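Local coordinates for major exported protein (PDB 3HE1) that is a secreted Hcp-family protein of the type VI secretion system that forms a six-chain assembly and probably builds the tube of that machine, at residues 85-90 and 171-176; 61-66 and 116-121; 37-42 and 101-106. All coordinates share one frame; numbering follows the deposited sequence.

How the contacts relate
The three contacts run through one curled antiparallel sheet and helix 100-109. Contact 2 is the most central, its centre about 4 Å from the centre of the chain. Contacts 1 and 3 lie about 15 Å from it, centre to centre, and about 22 Å from each other. Contact 1 meets contact 2 where Val90 CG1 lies 3.5 Å from Phe66 CE1. Contacts 2 and 3 meet by packing of Val61 against Thr40. Contacts 1 and 3 do not touch, and their nearest atoms are about 11 Å apart. Across the subunit interface, Trp175 of contact 1 packs on Leu104 of a neighbouring subunit, on that subunit's copy of the contact 3 helix.

Contact 1. Residues 85-90 and 171-176; sequences RVHKPV and RKITWT
His87, Val90, Ile173 and Trp175 meet by van der Waals packing between two strands that are not paired with each other. The imidazole of His87 touches with its CE1 corner. Ile173 CG2 sits at the edge of this ring, near its plane, with CE1 and CG2 4.1 Å apart. The methyl branch does this because CG1 of Ile173 is anti to the backbone N (chi1 174°), which leaves CG2 between N and the carbonyl carbon. The longer branch ends in CD1, which lies 4.4 Å from Val90 CG2. The second aromatic neighbour is Trp175. Its CH2 corner comes to 4.4 Å from His87 CE1, and the histidine meets the indole at its edge. Ile173 CG1 also lies over one face of that indole, 3.7 Å above the plane and toward the rim. Ile173 is thus packed between Val90, His87 and Trp175.

The polar contacts of the histidine point to other partners. ND1 is hydrogen-bonded to Tyr170 OH and NE2 to Asp186 OD2, so both ring nitrogens are held and the ring rotation is fixed. Asp186 also forms a salt bridge with Arg85.

This is core packing of the curled Hcp beta sheet. It joins strands 86-95 and 172-177, which are not neighbours in it, and His68 of strand 61-71 and Leu137 of strand 129-137 fill in around Val90 and Ile173.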
loop_
_atom_site.group_PDB
_atom_site.type_symbol
_atom_site.label_atom_id
_atom_site.label_comp_id
_atom_site.label_asym_id
_atom_site.label_seq_id
_atom_site.Cartn_x
_atom_site.Cartn_y
_atom_site.Cartn_z
ATOM N N ARG A 85 14.776 -26.781 12.945
ATOM C CA ARG A 85 13.747 -25.761 12.785
ATOM C C ARG A 85 14.060 -24.514 13.619
ATOM O O ARG A 85 14.854 -24.555 14.559
ATOM C CB ARG A 85 12.350 -26.327 13.111
ATOM C CG ARG A 85 12.025 -26.512 14.608
ATOM C CD ARG A 85 12.844 -27.619 15.279
ATOM N NE ARG A 85 12.488 -27.790 16.691
ATOM C CZ ARG A 85 13.135 -28.587 17.542
ATOM N NH1 ARG A 85 12.736 -28.678 18.804
ATOM N NH2 ARG A 85 14.183 -29.292 17.129
ATOM N N VAL A 86 13.437 -23.400 13.261
ATOM C CA VAL A 86 13.661 -22.146 13.951
ATOM C C VAL A 86 12.307 -21.518 14.291
ATOM O O VAL A 86 11.539 -21.164 13.395
ATOM C CB VAL A 86 14.492 -21.187 13.057
ATOM C CG1 VAL A 86 14.324 -19.739 13.488
ATOM C CG2 VAL A 86 15.957 -21.591 13.053
ATOM N N HIS A 87 11.994 -21.389 15.576
ATOM C CA HIS A 87 10.743 -20.732 15.950
ATOM C C HIS A 87 10.863 -19.215 15.952
ATOM O O HIS A 87 11.948 -18.669 16.186
ATOM C CB HIS A 87 10.251 -21.221 17.304
ATOM C CG HIS A 87 9.897 -22.670 17.318
ATOM N ND1 HIS A 87 8.666 -23.133 17.728
ATOM C CD2 HIS A 87 10.611 -23.763 16.957
ATOM C CE1 HIS A 87 8.641 -24.450 17.638
ATOM N NE2 HIS A 87 9.806 -24.857 17.164
ATOM N N LYS A 88 9.740 -18.554 15.671
ATOM C CA LYS A 88 9.613 -17.100 15.763
ATOM C C LYS A 88 8.682 -16.736 16.910
ATOM O O LYS A 88 7.801 -17.526 17.256
ATOM C CB LYS A 88 9.053 -16.517 14.468
ATOM C CG LYS A 88 9.911 -16.791 13.262
ATOM C CD LYS A 88 11.360 -16.573 13.591
ATOM C CE LYS A 88 12.224 -16.631 12.349
ATOM N NZ LYS A 88 13.658 -16.851 12.694
ATOM N N PRO A 89 8.862 -15.536 17.497
ATOM C CA PRO A 89 8.079 -15.184 18.688
ATOM C C PRO A 89 6.599 -15.236 18.402
ATOM O O PRO A 89 6.210 -14.987 17.256
ATOM C CB PRO A 89 8.506 -13.745 18.974
ATOM C CG PRO A 89 9.867 -13.632 18.376
ATOM C CD PRO A 89 9.813 -14.473 17.132
ATOM N N VAL A 90 5.785 -15.572 19.402
ATOM C CA VAL A 90 4.338 -15.541 19.202
ATOM C C VAL A 90 3.852 -14.116 19.392
ATOM O O VAL A 90 4.331 -13.407 20.278
ATOM C CB VAL A 90 3.581 -16.508 20.129
ATOM C CG1 VAL A 90 2.067 -16.341 19.960
ATOM C CG2 VAL A 90 3.987 -17.936 19.830
ATOM N N ARG A 171 9.712 -21.714 25.713
ATOM C CA ARG A 171 10.520 -22.912 25.650
ATOM C C ARG A 171 9.777 -23.985 24.848
ATOM O O ARG A 171 10.379 -24.926 24.341
ATOM C CB ARG A 171 10.844 -23.400 27.065
ATOM C CG ARG A 171 11.326 -24.843 27.135
ATOM C CD ARG A 171 11.279 -25.413 28.554
ATOM N NE ARG A 171 9.943 -25.436 29.165
ATOM C CZ ARG A 171 9.193 -26.528 29.321
ATOM N NH1 ARG A 171 9.624 -27.708 28.894
ATOM N NH2 ARG A 171 8.004 -26.439 29.907
ATOM N N LYS A 172 8.469 -23.824 24.702
ATOM C CA LYS A 172 7.687 -24.870 24.086
ATOM C C LYS A 172 6.290 -24.397 23.799
ATOM O O LYS A 172 5.738 -23.579 24.513
ATOM C CB LYS A 172 7.638 -26.087 25.010
ATOM C CG LYS A 172 6.864 -27.285 24.482
ATOM C CD LYS A 172 6.919 -28.432 25.484
ATOM C CE LYS A 172 6.028 -29.590 25.070
ATOM N NZ LYS A 172 6.060 -30.666 26.081
ATOM N N ILE A 173 5.710 -24.958 22.755
ATOM C CA ILE A 173 4.404 -24.556 22.309
ATOM C C ILE A 173 3.691 -25.808 21.880
ATOM O O ILE A 173 4.299 -26.736 21.343
ATOM C CB ILE A 173 4.531 -23.659 21.103
ATOM C CG1 ILE A 173 3.157 -23.339 20.516
ATOM C CG2 ILE A 173 5.405 -24.344 20.102
ATOM C CD1 ILE A 173 3.186 -22.205 19.499
ATOM N N THR A 174 2.398 -25.841 22.146
ATOM C CA THR A 174 1.603 -27.003 21.849
ATOM C C THR A 174 0.382 -26.523 21.091
ATOM O O THR A 174 -0.240 -25.520 21.464
ATOM C CB THR A 174 1.201 -27.756 23.141
ATOM O OG1 THR A 174 2.374 -28.061 23.897
ATOM C CG2 THR A 174 0.487 -29.060 22.809
ATOM N N TRP A 175 0.075 -27.218 19.999
ATOM C CA TRP A 175 -1.107 -26.933 19.204
ATOM C C TRP A 175 -2.025 -28.133 19.287
ATOM O O TRP A 175 -1.627 -29.247 18.966
ATOM C CB TRP A 175 -0.746 -26.705 17.741
ATOM C CG TRP A 175 0.359 -25.720 17.470
ATOM C CD1 TRP A 175 0.231 -24.375 17.206
ATOM C CD2 TRP A 175 1.754 -26.013 17.380
ATOM N NE1 TRP A 175 1.468 -23.821 16.974
ATOM C CE2 TRP A 175 2.421 -24.807 17.079
ATOM C CE3 TRP A 175 2.513 -27.184 17.537
ATOM C CZ2 TRP A 175 3.806 -24.738 16.930
ATOM C CZ3 TRP A 175 3.889 -27.115 17.394
ATOM C CH2 TRP A 175 4.522 -25.901 17.091
ATOM N N THR A 176 -3.259 -27.904 19.706
ATOM C CA THR A 176 -4.224 -28.977 19.814
ATOM C C THR A 176 -5.488 -28.609 19.075
ATOM O O THR A 176 -5.957 -27.482 19.190
ATOM C CB THR A 176 -4.614 -29.177 21.252
ATOM O OG1 THR A 176 -3.429 -29.336 22.044
ATOM C CG2 THR A 176 -5.505 -30.395 21.375
#

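Contact 2. Residues 61-66 and 116-121; sequences VMVQGF and VEIQWY
Phe66 and Trp120 form an edge-to-face aromatic pair, and Val63 and Ile118 pack beside it. The phenylalanine can be followed outward from its backbone. Its CB lies 3.8 Å from Trp120 CH2. CG anti to the backbone N (chi1 -176°) carries the ring to the indole, and chi2 of 89° turns a face to it. CG and CD2 both lie close to CH2, and CG to CH2 is 3.3 Å. CD1 and CE2 are also nearest to CH2, while CE1 and CZ are nearest to CZ2. CZ2 stands over the middle of the phenyl ring and CH2 over its CG-CD2 side. The ring planes stand at 78°, with the phenyl and six-membered indole centroids 4.7 Å apart. This is a T-shaped stack with the tryptophan as the edge.

The aliphatic pair is simpler. Val63 CG2 meets Ile118 CD1 at 3.9 Å, and the two side chains cross at about a right angle. Ile118 CG2 also lies over one face of the Trp120 indole, toward the rim, 3.6 Å above its plane.

The indole NE1 is hydrogen-bonded to Thr135 OG1 on strand 129-137. Trp120 also stacks edge-to-face with His162 of a neighbouring subunit, and Phe66 packs on Met149 there. The contact is thus part of the inner core of the Hcp barrel and reaches the subunit interface. Its chemistry is apolar and aromatic: all four residues are buried, and the one polar group of the tryptophan side chain has a partner.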
loop_
_atom_site.group_PDB
_atom_site.type_symbol
_atom_site.label_atom_id
_atom_site.label_comp_id
_atom_site.label_asym_id
_atom_site.label_seq_id
_atom_site.Cartn_x
_atom_site.Cartn_y
_atom_site.Cartn_z
ATOM N N VAL A 61 -8.193 -12.616 28.419
ATOM C CA VAL A 61 -8.103 -11.406 27.637
ATOM C C VAL A 61 -8.558 -11.700 26.201
ATOM O O VAL A 61 -8.308 -12.778 25.666
ATOM C CB VAL A 61 -6.658 -10.850 27.683
ATOM C CG1 VAL A 61 -5.725 -11.870 28.324
ATOM C CG2 VAL A 61 -6.174 -10.463 26.297
HETATM N N MSE A 62 -9.234 -10.729 25.599
HETATM C CA MSE A 62 -9.771 -10.821 24.244
HETATM C C MSE A 62 -8.697 -10.580 23.179
HETATM O O MSE A 62 -8.302 -9.437 22.931
HETATM C CB MSE A 62 -10.839 -9.745 24.096
HETATM C CG MSE A 62 -11.928 -10.042 23.103
HETATM SE SE MSE A 62 -12.779 -8.344 22.741
HETATM C CE MSE A 62 -11.183 -7.391 22.112
ATOM N N VAL A 63 -8.241 -11.647 22.532
ATOM C CA VAL A 63 -7.195 -11.528 21.520
ATOM C C VAL A 63 -7.763 -11.177 20.151
ATOM O O VAL A 63 -8.527 -11.945 19.569
ATOM C CB VAL A 63 -6.400 -12.819 21.393
ATOM C CG1 VAL A 63 -5.512 -12.752 20.165
ATOM C CG2 VAL A 63 -5.585 -13.047 22.646
ATOM N N GLN A 64 -7.386 -10.008 19.642
ATOM C CA GLN A 64 -7.877 -9.531 18.350
ATOM C C GLN A 64 -6.807 -9.625 17.244
ATOM O O GLN A 64 -7.023 -9.161 16.121
ATOM C CB GLN A 64 -8.431 -8.100 18.471
ATOM C CG GLN A 64 -9.743 -7.988 19.259
ATOM C CD GLN A 64 -10.984 -7.856 18.374
ATOM O OE1 GLN A 64 -10.998 -7.090 17.406
ATOM N NE2 GLN A 64 -12.039 -8.588 18.720
ATOM N N GLY A 65 -5.669 -10.238 17.565
ATOM C CA GLY A 65 -4.611 -10.465 16.597
ATOM C C GLY A 65 -3.846 -11.743 16.884
ATOM O O GLY A 65 -3.919 -12.281 17.983
ATOM N N PHE A 66 -3.138 -12.253 15.881
ATOM C CA PHE A 66 -2.247 -13.391 16.080
ATOM C C PHE A 66 -1.316 -13.567 14.879
ATOM O O PHE A 66 -1.752 -13.495 13.735
ATOM C CB PHE A 66 -3.031 -14.688 16.363
ATOM C CG PHE A 66 -2.144 -15.865 16.658
ATOM C CD1 PHE A 66 -1.733 -16.135 17.952
ATOM C CD2 PHE A 66 -1.692 -16.681 15.636
ATOM C CE1 PHE A 66 -0.901 -17.210 18.222
ATOM C CE2 PHE A 66 -0.850 -17.762 15.898
ATOM C CZ PHE A 66 -0.461 -18.026 17.191
ATOM N N VAL A 116 1.176 -19.263 28.980
ATOM C CA VAL A 116 0.314 -18.448 28.143
ATOM C C VAL A 116 -0.470 -19.440 27.317
ATOM O O VAL A 116 0.120 -20.324 26.684
ATOM C CB VAL A 116 1.126 -17.583 27.178
ATOM C CG1 VAL A 116 0.193 -16.885 26.166
ATOM C CG2 VAL A 116 1.991 -16.601 27.957
ATOM N N GLU A 117 -1.791 -19.314 27.327
ATOM C CA GLU A 117 -2.618 -20.285 26.643
ATOM C C GLU A 117 -3.703 -19.589 25.877
ATOM O O GLU A 117 -4.549 -18.928 26.473
ATOM C CB GLU A 117 -3.238 -21.251 27.640
ATOM C CG GLU A 117 -4.426 -22.024 27.094
ATOM C CD GLU A 117 -4.777 -23.240 27.945
ATOM O OE1 GLU A 117 -3.841 -23.920 28.424
ATOM O OE2 GLU A 117 -5.988 -23.516 28.134
ATOM N N ILE A 118 -3.650 -19.752 24.555
ATOM C CA ILE A 118 -4.530 -19.102 23.589
ATOM C C ILE A 118 -5.626 -20.062 23.124
ATOM O O ILE A 118 -5.358 -21.106 22.542
ATOM C CB ILE A 118 -3.749 -18.649 22.332
ATOM C CG1 ILE A 118 -2.707 -17.595 22.677
ATOM C CG2 ILE A 118 -4.688 -18.070 21.298
ATOM C CD1 ILE A 118 -3.310 -16.241 22.936
ATOM N N GLN A 119 -6.867 -19.685 23.364
ATOM C CA GLN A 119 -7.980 -20.536 23.040
ATOM C C GLN A 119 -8.753 -19.989 21.860
ATOM O O GLN A 119 -9.242 -18.862 21.896
ATOM C CB GLN A 119 -8.909 -20.652 24.241
ATOM C CG GLN A 119 -8.313 -21.431 25.380
ATOM C CD GLN A 119 -9.378 -21.905 26.351
ATOM O OE1 GLN A 119 -10.551 -21.508 26.260
ATOM N NE2 GLN A 119 -8.977 -22.762 27.289
ATOM N N TRP A 120 -8.892 -20.814 20.826
ATOM C CA TRP A 120 -9.494 -20.375 19.581
ATOM C C TRP A 120 -10.990 -20.711 19.497
ATOM O O TRP A 120 -11.416 -21.809 19.872
ATOM C CB TRP A 120 -8.721 -20.966 18.400
ATOM C CG TRP A 120 -7.222 -20.732 18.453
ATOM C CD1 TRP A 120 -6.309 -21.397 19.229
ATOM C CD2 TRP A 120 -6.479 -19.781 17.690
ATOM N NE1 TRP A 120 -5.045 -20.913 18.997
ATOM C CE2 TRP A 120 -5.119 -19.925 18.049
ATOM C CE3 TRP A 120 -6.829 -18.819 16.732
ATOM C CZ2 TRP A 120 -4.110 -19.148 17.490
ATOM C CZ3 TRP A 120 -5.824 -18.041 16.175
ATOM C CH2 TRP A 120 -4.482 -18.208 16.559
ATOM N N TYR A 121 -11.779 -19.755 19.007
ATOM C CA TYR A 121 -13.234 -19.925 18.903
ATOM C C TYR A 121 -13.778 -19.728 17.480
ATOM O O TYR A 121 -13.232 -18.957 16.682
ATOM C CB TYR A 121 -13.957 -19.003 19.885
ATOM C CG TYR A 121 -13.806 -19.429 21.327
ATOM C CD1 TYR A 121 -14.791 -20.189 21.951
ATOM C CD2 TYR A 121 -12.672 -19.084 22.062
ATOM C CE1 TYR A 121 -14.655 -20.589 23.272
ATOM C CE2 TYR A 121 -12.527 -19.483 23.385
ATOM C CZ TYR A 121 -13.521 -20.231 23.980
ATOM O OH TYR A 121 -13.381 -20.629 25.285
#

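Contact 3. Residues 37-42 and 101-106; sequences GLITAG and PLLLAA
Ile39 has the most surface buried here, against Leu102 and Leu103 of helix 100-109. The branch that touches is CG2 of Ile39. It is anti to the backbone N and points at the helix, where it meets two leucines in succession. Leu102 CB lies 3.9 Å from CG2, and Leu103 CD2 lies 4.0 Å from it. The two leucines are met differently. Leu102 is touched at the root of its side chain, and it runs past Ile39 in the opposite direction. Its outer methyl CD1 runs on to the turn backbone, 3.8 Å from Ile39 O. Leu103 leaves the helix at an angle to the turn, so that only its end, CD2, reaches Ile39 CG2.

Ile39 sits in a type I beta turn from Leu38 to Ala41, just after the short strand 37-38. The turn bond from Ala41 N to Leu38 O is weak, at 3.5 Å. In the Hcp fold a beta-barrel carries a single longer helix on its side, and here the turn packs against that helix. Ile39 is also tied to strand 27-33 by a backbone hydrogen bond with Ile31, and its side chain packs on the same residue.

Leu103 touches Ile31 too, and extends to Ile142 and Ile145 on strand 140-149. Leu102 is partly exposed and packs on Thr182 of a neighbouring subunit. The backbone O of Leu102 accepts a hydrogen bond from Gln36 NE2, which links the helix to the residue just before strand 37-38.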
loop_
_atom_site.group_PDB
_atom_site.type_symbol
_atom_site.label_atom_id
_atom_site.label_comp_id
_atom_site.label_asym_id
_atom_site.label_seq_id
_atom_site.Cartn_x
_atom_site.Cartn_y
_atom_site.Cartn_z
ATOM N N GLY A 37 1.200 -14.412 39.207
ATOM C CA GLY A 37 0.066 -15.322 39.228
ATOM C C GLY A 37 -0.714 -15.235 37.924
ATOM O O GLY A 37 -0.114 -15.124 36.854
ATOM N N LEU A 38 -2.042 -15.290 38.008
ATOM C CA LEU A 38 -2.901 -15.198 36.829
ATOM C C LEU A 38 -3.034 -13.736 36.433
ATOM O O LEU A 38 -3.700 -12.951 37.115
ATOM C CB LEU A 38 -4.280 -15.837 37.085
ATOM C CG LEU A 38 -5.218 -15.993 35.873
ATOM C CD1 LEU A 38 -4.555 -16.741 34.721
ATOM C CD2 LEU A 38 -6.528 -16.666 36.250
ATOM N N ILE A 39 -2.384 -13.374 35.334
ATOM C CA ILE A 39 -2.273 -11.974 34.946
ATOM C C ILE A 39 -3.543 -11.517 34.249
ATOM O O ILE A 39 -3.847 -10.333 34.202
ATOM C CB ILE A 39 -1.012 -11.734 34.089
ATOM C CG1 ILE A 39 0.228 -11.728 34.996
ATOM C CG2 ILE A 39 -1.121 -10.433 33.282
ATOM C CD1 ILE A 39 1.546 -12.008 34.273
ATOM N N THR A 40 -4.309 -12.476 33.746
ATOM C CA THR A 40 -5.507 -12.169 32.983
ATOM C C THR A 40 -6.758 -12.274 33.865
ATOM O O THR A 40 -7.880 -12.245 33.370
ATOM C CB THR A 40 -5.634 -13.134 31.797
ATOM O OG1 THR A 40 -5.795 -14.466 32.299
ATOM C CG2 THR A 40 -4.377 -13.085 30.924
ATOM N N ALA A 41 -6.554 -12.395 35.175
ATOM C CA ALA A 41 -7.654 -12.526 36.137
ATOM C C ALA A 41 -8.570 -11.295 36.187
ATOM O O ALA A 41 -8.113 -10.189 36.473
ATOM C CB ALA A 41 -7.099 -12.817 37.533
ATOM N N GLY A 42 -9.861 -11.494 35.927
ATOM C CA GLY A 42 -10.808 -10.392 35.938
ATOM C C GLY A 42 -10.536 -9.364 34.850
ATOM O O GLY A 42 -11.020 -8.228 34.906
ATOM N N PRO A 101 -1.209 -3.012 32.122
ATOM C CA PRO A 101 -0.138 -2.451 32.951
ATOM C C PRO A 101 0.661 -3.581 33.565
ATOM O O PRO A 101 1.849 -3.427 33.852
ATOM C CB PRO A 101 -0.895 -1.677 34.036
ATOM C CG PRO A 101 -2.277 -1.457 33.466
ATOM C CD PRO A 101 -2.541 -2.686 32.658
ATOM N N LEU A 102 0.009 -4.726 33.736
ATOM C CA LEU A 102 0.672 -5.898 34.286
ATOM C C LEU A 102 1.655 -6.475 33.284
ATOM O O LEU A 102 2.802 -6.754 33.636
ATOM C CB LEU A 102 -0.364 -6.943 34.733
ATOM C CG LEU A 102 -1.389 -6.425 35.768
ATOM C CD1 LEU A 102 -2.374 -7.506 36.240
ATOM C CD2 LEU A 102 -0.700 -5.776 36.973
ATOM N N LEU A 103 1.212 -6.622 32.035
ATOM C CA LEU A 103 2.036 -7.198 30.967
ATOM C C LEU A 103 3.317 -6.430 30.765
ATOM O O LEU A 103 4.365 -7.024 30.505
ATOM C CB LEU A 103 1.265 -7.254 29.663
ATOM C CG LEU A 103 0.075 -8.189 29.811
ATOM C CD1 LEU A 103 -0.942 -7.947 28.720
ATOM C CD2 LEU A 103 0.588 -9.603 29.777
ATOM N N LEU A 104 3.227 -5.107 30.878
ATOM C CA LEU A 104 4.409 -4.261 30.804
ATOM C C LEU A 104 5.314 -4.579 31.979
ATOM O O LEU A 104 6.516 -4.779 31.813
ATOM C CB LEU A 104 4.029 -2.782 30.793
ATOM C CG LEU A 104 3.311 -2.404 29.495
ATOM C CD1 LEU A 104 2.278 -1.304 29.703
ATOM C CD2 LEU A 104 4.315 -2.039 28.408
ATOM N N ALA A 105 4.738 -4.649 33.172
ATOM C CA ALA A 105 5.543 -5.013 34.323
ATOM C C ALA A 105 6.279 -6.292 33.956
ATOM O O ALA A 105 7.498 -6.372 34.086
ATOM C CB ALA A 105 4.679 -5.214 35.556
ATOM N N ALA A 106 5.529 -7.277 33.468
ATOM C CA ALA A 106 6.112 -8.534 33.026
ATOM C C ALA A 106 7.285 -8.284 32.076
ATOM O O ALA A 106 8.399 -8.747 32.310
ATOM C CB ALA A 106 5.049 -9.412 32.361
#